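Local coordinates for protein argininosuccinate lyase (Chelativorans sp., PDB 6RXA) that acts as EDDS lyase, a tetrameric C-N lyase of the aspartase/fumarase superfamily, and probably also cleaves argininosuccinate to fumarate and L-arginine, at residues A163-Y171 and N439-P449. The protein carries 2 engineered substitutions. Residues are numbered along the deposited sequence; the frame is centred on the assembly and turned at random.
Sequences AQPITLGHY and NVLRREGKGMP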
loop_
_atom_site.group_PDB
_atom_site.type_symbol
_atom_site.label_atom_id
_atom_site.label_comp_id
_atom_site.label_asym_id
_atom_site.label_seq_id
_atom_site.Cartn_x
_atom_site.Cartn_y
_atom_site.Cartn_z
ATOM N N ALA A 163 26.054 -11.859 16.495
ATOM C CA ALA A 163 26.738 -10.576 16.677
ATOM C C ALA A 163 27.563 -10.537 17.956
ATOM O O ALA A 163 28.798 -10.557 17.881
ATOM C CB ALA A 163 25.732 -9.424 16.600
ATOM N N GLN A 164 26.934 -10.449 19.128
ATOM C CA GLN A 164 27.638 -10.378 20.408
ATOM C C GLN A 164 26.790 -11.052 21.470
ATOM O O GLN A 164 25.593 -11.284 21.288
ATOM C CB GLN A 164 27.927 -8.931 20.812
ATOM C CG GLN A 164 28.899 -8.167 19.900
ATOM C CD GLN A 164 29.053 -6.710 20.304
ATOM O OE1 GLN A 164 28.331 -6.209 21.172
ATOM N NE2 GLN A 164 29.993 -6.018 19.669
ATOM N N PRO A 165 27.378 -11.349 22.644
ATOM C CA PRO A 165 26.593 -11.950 23.732
ATOM C C PRO A 165 25.703 -10.933 24.436
ATOM O O PRO A 165 26.122 -9.811 24.724
ATOM C CB PRO A 165 27.667 -12.490 24.691
ATOM C CG PRO A 165 28.931 -12.560 23.867
ATOM C CD PRO A 165 28.821 -11.388 22.939
ATOM N N ILE A 166 24.465 -11.356 24.723
ATOM C CA ILE A 166 23.518 -10.598 25.535
ATOM C C ILE A 166 22.854 -11.581 26.495
ATOM O O ILE A 166 23.388 -12.661 26.761
ATOM C CB ILE A 166 22.477 -9.878 24.659
ATOM C CG1 ILE A 166 21.674 -10.884 23.838
ATOM C CG2 ILE A 166 23.149 -8.863 23.750
ATOM C CD1 ILE A 166 20.323 -10.347 23.365
ATOM N N THR A 167 21.677 -11.223 27.003
ATOM C CA THR A 167 20.838 -12.174 27.720
ATOM C C THR A 167 19.433 -12.113 27.138
ATOM O O THR A 167 19.044 -11.132 26.496
ATOM C CB THR A 167 20.751 -11.863 29.216
ATOM O OG1 THR A 167 20.040 -10.627 29.380
ATOM C CG2 THR A 167 22.130 -11.755 29.831
ATOM N N LEU A 168 18.658 -13.171 27.374
ATOM C CA LEU A 168 17.259 -13.153 26.957
ATOM C C LEU A 168 16.506 -11.992 27.603
ATOM O O LEU A 168 15.652 -11.367 26.961
ATOM C CB LEU A 168 16.607 -14.504 27.258
ATOM C CG LEU A 168 15.119 -14.647 26.929
ATOM C CD1 LEU A 168 14.842 -14.336 25.459
ATOM C CD2 LEU A 168 14.649 -16.039 27.282
ATOM N N GLY A 169 16.812 -11.678 28.865
ATOM C CA GLY A 169 16.194 -10.522 29.495
ATOM C C GLY A 169 16.466 -9.224 28.758
ATOM O O GLY A 169 15.576 -8.393 28.584
ATOM N N HIS A 170 17.722 -9.006 28.367
ATOM C CA HIS A 170 18.079 -7.810 27.610
ATOM C C HIS A 170 17.290 -7.713 26.311
ATOM O O HIS A 170 16.781 -6.643 25.960
ATOM C CB HIS A 170 19.582 -7.854 27.348
ATOM C CG HIS A 170 20.091 -6.735 26.505
ATOM N ND1 HIS A 170 20.596 -6.944 25.241
ATOM C CD2 HIS A 170 20.185 -5.404 26.738
ATOM C CE1 HIS A 170 20.972 -5.784 24.729
ATOM N NE2 HIS A 170 20.736 -4.835 25.619
ATOM N N TYR A 171 17.181 -8.826 25.578
ATOM C CA TYR A 171 16.414 -8.833 24.338
ATOM C C TYR A 171 14.958 -8.439 24.588
ATOM O O TYR A 171 14.392 -7.592 23.882
ATOM C CB TYR A 171 16.494 -10.219 23.667
ATOM C CG TYR A 171 15.681 -10.256 22.393
ATOM C CD1 TYR A 171 14.332 -10.553 22.421
ATOM C CD2 TYR A 171 16.253 -9.942 21.173
ATOM C CE1 TYR A 171 13.576 -10.538 21.285
ATOM C CE2 TYR A 171 15.494 -9.929 20.012
ATOM C CZ TYR A 171 14.155 -10.231 20.074
ATOM O OH TYR A 171 13.370 -10.218 18.939
ATOM N N ASN A 439 31.650 -11.095 28.639
ATOM C CA ASN A 439 31.218 -10.140 27.620
ATOM C C ASN A 439 29.956 -9.419 28.082
ATOM O O ASN A 439 29.795 -8.212 27.861
ATOM C CB ASN A 439 30.911 -10.839 26.287
ATOM C CG ASN A 439 32.134 -11.090 25.444
ATOM O OD1 ASN A 439 32.174 -10.708 24.275
ATOM N ND2 ASN A 439 33.116 -11.759 26.010
ATOM N N VAL A 440 29.026 -10.162 28.693
ATOM C CA VAL A 440 27.790 -9.562 29.180
ATOM C C VAL A 440 28.084 -8.614 30.330
ATOM O O VAL A 440 27.634 -7.464 30.338
ATOM C CB VAL A 440 26.793 -10.661 29.590
ATOM C CG1 VAL A 440 25.626 -10.059 30.319
ATOM C CG2 VAL A 440 26.304 -11.416 28.352
ATOM N N LEU A 441 28.878 -9.073 31.302
ATOM C CA LEU A 441 29.158 -8.260 32.481
ATOM C C LEU A 441 29.874 -6.964 32.120
ATOM O O LEU A 441 29.645 -5.924 32.754
ATOM C CB LEU A 441 29.982 -9.070 33.480
ATOM C CG LEU A 441 29.274 -10.250 34.139
ATOM C CD1 LEU A 441 30.211 -10.940 35.146
ATOM C CD2 LEU A 441 27.996 -9.802 34.807
ATOM N N ARG A 442 30.763 -6.999 31.125
ATOM C CA ARG A 442 31.467 -5.783 30.730
ATOM C C ARG A 442 30.544 -4.749 30.094
ATOM O O ARG A 442 30.857 -3.553 30.134
ATOM C CB ARG A 442 32.604 -6.123 29.763
ATOM C CG ARG A 442 33.832 -6.654 30.473
ATOM C CD ARG A 442 35.006 -6.790 29.533
ATOM N NE ARG A 442 34.865 -7.929 28.635
ATOM C CZ ARG A 442 35.344 -9.148 28.883
ATOM N NH1 ARG A 442 36.012 -9.404 30.001
ATOM N NH2 ARG A 442 35.165 -10.118 27.995
ATOM N N ARG A 443 29.423 -5.175 29.517
ATOM C CA ARG A 443 28.489 -4.271 28.844
ATOM C C ARG A 443 27.460 -3.807 29.869
ATOM O O ARG A 443 26.312 -4.263 29.901
ATOM C CB ARG A 443 27.850 -4.970 27.653
ATOM C CG ARG A 443 28.822 -5.231 26.506
ATOM C CD ARG A 443 28.244 -6.197 25.470
ATOM N NE ARG A 443 29.076 -6.152 24.270
ATOM C CZ ARG A 443 30.297 -6.669 24.193
ATOM N NH1 ARG A 443 31.012 -6.552 23.076
ATOM N NH2 ARG A 443 30.811 -7.304 25.236
ATOM N N GLU A 444 27.891 -2.866 30.718
ATOM C CA GLU A 444 27.132 -2.477 31.904
ATOM C C GLU A 444 26.556 -1.060 31.860
ATOM O O GLU A 444 26.004 -0.602 32.866
ATOM C CB GLU A 444 27.976 -2.674 33.167
ATOM C CG GLU A 444 29.296 -1.924 33.150
ATOM C CD GLU A 444 30.048 -2.057 34.458
ATOM O OE1 GLU A 444 31.154 -1.486 34.571
ATOM O OE2 GLU A 444 29.525 -2.734 35.370
ATOM N N GLY A 445 26.622 -0.368 30.734
ATOM C CA GLY A 445 26.014 0.943 30.635
ATOM C C GLY A 445 24.496 0.904 30.453
ATOM O O GLY A 445 23.844 -0.146 30.475
ATOM N N LYS A 446 23.932 2.099 30.258
ATOM C CA LYS A 446 22.488 2.211 30.057
ATOM C C LYS A 446 22.065 1.423 28.826
ATOM O O LYS A 446 22.617 1.605 27.732
ATOM C CB LYS A 446 22.076 3.670 29.896
ATOM C CG LYS A 446 22.284 4.526 31.137
ATOM C CD LYS A 446 21.895 5.971 30.845
ATOM C CE LYS A 446 21.924 6.835 32.084
ATOM N NZ LYS A 446 21.324 8.165 31.781
ATOM N N GLY A 447 21.074 0.549 29.005
ATOM C CA GLY A 447 20.502 -0.220 27.914
ATOM C C GLY A 447 21.296 -1.419 27.462
ATOM O O GLY A 447 20.975 -2.013 26.429
ATOM N N MET A 448 22.334 -1.788 28.199
ATOM C CA MET A 448 23.248 -2.864 27.847
ATOM C C MET A 448 22.890 -4.119 28.630
ATOM O O MET A 448 22.099 -4.078 29.574
ATOM C CB MET A 448 24.673 -2.391 28.109
ATOM C CG MET A 448 24.975 -1.108 27.334
ATOM S SD MET A 448 26.707 -0.644 27.450
ATOM C CE MET A 448 26.666 1.027 26.788
ATOM N N PRO A 449 23.434 -5.279 28.235
ATOM C CA PRO A 449 22.899 -6.554 28.746
ATOM C C PRO A 449 23.349 -6.983 30.141
ATOM O O PRO A 449 22.797 -7.969 30.656
ATOM C CB PRO A 449 23.344 -7.574 27.690
ATOM C CG PRO A 449 24.585 -6.965 27.080
ATOM C CD PRO A 449 24.256 -5.485 27.025
HETATM O O HOH W 1 30.685 -3.857 21.609
HETATM O O HOH W 2 20.689 -9.399 31.753
#
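His170 and Pro449 bring the two backbones closest, 5.1 Å between their CA atoms, where the end of strand 161-167 and the start of helix 168-193 meet the loop leading from helix 436-442 to helix 451-500. Pro449 CB sits over one face of the His170 ring, nearer the CG side than the centre, in a CH-pi contact 3.8 Å from the ring centroid. At the ring edge, His170 NE2 donates to Gly447 O at 2.9 Å, with the acceptor in the ring plane. With chi1 at 176° the imidazole swings away from the backbone N and lies beside Pro449. In the type II turn Gly445 to Met448, Met448 N donates to Gly445 O; Gly447 O instead also accepts from Ser228 OG of the second subunit.

Ile166 CB packs on Pro449 CB. Val440 CG2 rests against Ile166 O, and Val440 CG1 against Thr167 CG2. The Pro165 ring lies on Asn439, with CG 3.6 Å from Asn439 CB. Thr167 OG1 caps the helix by accepting from His170 N. A water bridges this hydroxyl to Pro449 O.

Strand 161-167 pairs antiparallel with strand 153-158, and the Gln164 side chain lies about 8 Å from that of Thr158, a fumarate-binding residue. Arg443 NE donates to Gln164 OE1 at 3.2 Å. The bond is bent, 138° at the hydrogen, and NE stands above the amide carbonyl plane. The amide and guanidinium planes are 75° apart. Arg443 NH2 reaches back to Asn439 O at 3.0 Å.

The Arg443 charge is probably balanced in part by a salt bridge from NH2 to Asp369, which also pairs with Arg442. Pro165 O is buried without a polar partner. The His170-Gly447 bond ties the loop to the helix start at the subunit interface.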